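Local coordinates for protein mannuronan C5-epimerase (Pseudomonas syringae pv. tomato, PDB 4NK6) that converts beta-D-mannuronate residues of the polymer to alpha-L-guluronate during alginate synthesis and, within a periplasmic complex, helps protect the new polymer from degradation, at residues Asp243-Phe248 against Asn266-Ile271. Residues are numbered along the deposited sequence; the frame is centred on the assembly and turned at random.
Sequences DMWYGF and NIVYGI
Met244 is held at both ends of its backbone by the chain of the next coil: its N donates to Asn266 OD1 at 2.9 Å, and its O accepts from Ile267 N at 2.8 Å in a nearly straight bond. The first bond lies in the plane of the Asn266 amide, on a lone pair of OD1, and the ND2 side of that amide reaches Phe241 O in a weak bond. Trp245 O continues the series with Val268 N, 2.9 Å away. Beyond it Gly247 N donates to Tyr269 O at 3.1 Å, and a weak, bent bond runs from Phe248 N to Gly270 O.

Val268 packs between Trp245 and Tyr246 and sends its two methyls to different rings. CG2, beside the backbone N, sits almost on the ring normal above the six-membered ring of Trp245, 3.5 Å from its centroid, a CH-pi contact; CG1 lies over a face of its own neighbour Tyr269. Tyr246 and Tyr269 run alongside each other in the same direction, both with CG beside the backbone N, but they differ in chi2 (-2° against -56°) and their planes stand at 60°. The edge of Tyr269 meets the face of Tyr246, with CD2 over the ring centre and 3.7 Å from Tyr246 CE1, and Tyr212 stacks on Tyr246 as well. On the other side of the strands, Ile271 CG2 lies 3.9 Å from Phe248 CD1, near Tyr263.

Matching corners at Gly247 and Gly270, parallel pairing in register and aromatic residues stacked from coil to coil are characteristic of the right-handed parallel beta-helix; here the second of the two strands, 269-274, ends at His274, the probable proton acceptor.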
# COMPACT_ATOMS: atom_id res chain seq x y z
N ASP A 243 4.78 6.08 -10.43
CA ASP A 243 5.75 5.20 -11.09
C ASP A 243 6.37 4.17 -10.12
O ASP A 243 7.46 3.66 -10.36
CB ASP A 243 6.86 6.02 -11.76
CG ASP A 243 7.63 5.21 -12.81
OD1 ASP A 243 6.98 4.62 -13.68
OD2 ASP A 243 8.88 5.14 -12.73
N MET A 244 5.66 3.90 -9.02
CA MET A 244 6.08 2.92 -8.03
C MET A 244 5.70 1.52 -8.50
O MET A 244 4.67 1.34 -9.14
CB MET A 244 5.39 3.18 -6.69
CG MET A 244 5.34 4.67 -6.26
SD MET A 244 6.81 5.29 -5.43
CE MET A 244 6.64 4.46 -3.84
N TRP A 245 6.51 0.52 -8.14
CA TRP A 245 6.14 -0.87 -8.45
C TRP A 245 4.83 -1.24 -7.75
O TRP A 245 3.85 -1.61 -8.40
CB TRP A 245 7.30 -1.82 -8.09
CG TRP A 245 7.03 -3.28 -8.32
CD1 TRP A 245 6.79 -4.22 -7.36
CD2 TRP A 245 7.00 -3.97 -9.58
NE1 TRP A 245 6.59 -5.45 -7.95
CE2 TRP A 245 6.72 -5.33 -9.30
CE3 TRP A 245 7.16 -3.57 -10.91
CZ2 TRP A 245 6.60 -6.29 -10.31
CZ3 TRP A 245 7.05 -4.54 -11.91
CH2 TRP A 245 6.76 -5.88 -11.61
N TYR A 246 4.79 -1.12 -6.42
CA TYR A 246 3.54 -1.00 -5.66
C TYR A 246 3.57 0.36 -5.00
O TYR A 246 4.56 0.71 -4.36
CB TYR A 246 3.40 -2.04 -4.54
CG TYR A 246 3.41 -3.51 -4.91
CD1 TYR A 246 3.50 -3.94 -6.23
CD2 TYR A 246 3.33 -4.48 -3.92
CE1 TYR A 246 3.51 -5.32 -6.55
CE2 TYR A 246 3.34 -5.83 -4.21
CZ TYR A 246 3.43 -6.25 -5.52
OH TYR A 246 3.43 -7.60 -5.77
N GLY A 247 2.50 1.13 -5.13
CA GLY A 247 2.44 2.41 -4.45
C GLY A 247 2.54 2.27 -2.95
O GLY A 247 3.21 3.07 -2.28
N PHE A 248 1.87 1.27 -2.40
CA PHE A 248 1.91 0.99 -0.96
C PHE A 248 1.75 -0.51 -0.73
O PHE A 248 0.94 -1.15 -1.38
CB PHE A 248 0.80 1.74 -0.22
CG PHE A 248 0.68 1.36 1.26
CD1 PHE A 248 -0.14 0.31 1.67
CD2 PHE A 248 1.38 2.06 2.23
CE1 PHE A 248 -0.25 -0.05 3.01
CE2 PHE A 248 1.26 1.73 3.58
CZ PHE A 248 0.44 0.67 3.97
N ASN A 266 1.15 4.10 -11.14
CA ASN A 266 2.01 3.06 -10.56
C ASN A 266 1.94 1.79 -11.39
O ASN A 266 1.02 1.62 -12.19
CB ASN A 266 1.64 2.82 -9.11
CG ASN A 266 1.85 4.07 -8.28
OD1 ASN A 266 2.97 4.54 -8.13
ND2 ASN A 266 0.76 4.64 -7.77
N ILE A 267 2.91 0.90 -11.22
CA ILE A 267 3.06 -0.19 -12.17
C ILE A 267 2.09 -1.34 -11.92
O ILE A 267 1.25 -1.64 -12.77
CB ILE A 267 4.52 -0.73 -12.22
CG1 ILE A 267 5.52 0.43 -12.32
CG2 ILE A 267 4.67 -1.73 -13.37
CD1 ILE A 267 5.28 1.41 -13.47
N VAL A 268 2.21 -2.01 -10.78
CA VAL A 268 1.36 -3.17 -10.53
C VAL A 268 0.09 -2.83 -9.75
O VAL A 268 -1.01 -3.13 -10.20
CB VAL A 268 2.13 -4.32 -9.82
CG1 VAL A 268 1.22 -5.55 -9.70
CG2 VAL A 268 3.39 -4.70 -10.60
N TYR A 269 0.25 -2.23 -8.57
CA TYR A 269 -0.88 -1.86 -7.72
C TYR A 269 -0.70 -0.43 -7.26
O TYR A 269 0.43 0.05 -7.13
CB TYR A 269 -0.93 -2.73 -6.46
CG TYR A 269 -1.06 -4.23 -6.68
CD1 TYR A 269 -2.11 -4.75 -7.43
CD2 TYR A 269 -0.15 -5.12 -6.10
CE1 TYR A 269 -2.24 -6.12 -7.61
CE2 TYR A 269 -0.28 -6.48 -6.29
CZ TYR A 269 -1.33 -6.98 -7.04
OH TYR A 269 -1.46 -8.33 -7.22
N GLY A 270 -1.81 0.25 -6.98
CA GLY A 270 -1.75 1.51 -6.26
C GLY A 270 -1.51 1.28 -4.78
O GLY A 270 -0.44 1.57 -4.27
N ILE A 271 -2.51 0.72 -4.10
CA ILE A 271 -2.45 0.47 -2.66
C ILE A 271 -2.73 -1.01 -2.43
O ILE A 271 -3.80 -1.50 -2.79
CB ILE A 271 -3.52 1.32 -1.92
CG1 ILE A 271 -3.43 2.80 -2.32
CG2 ILE A 271 -3.37 1.19 -0.41
CD1 ILE A 271 -4.45 3.70 -1.59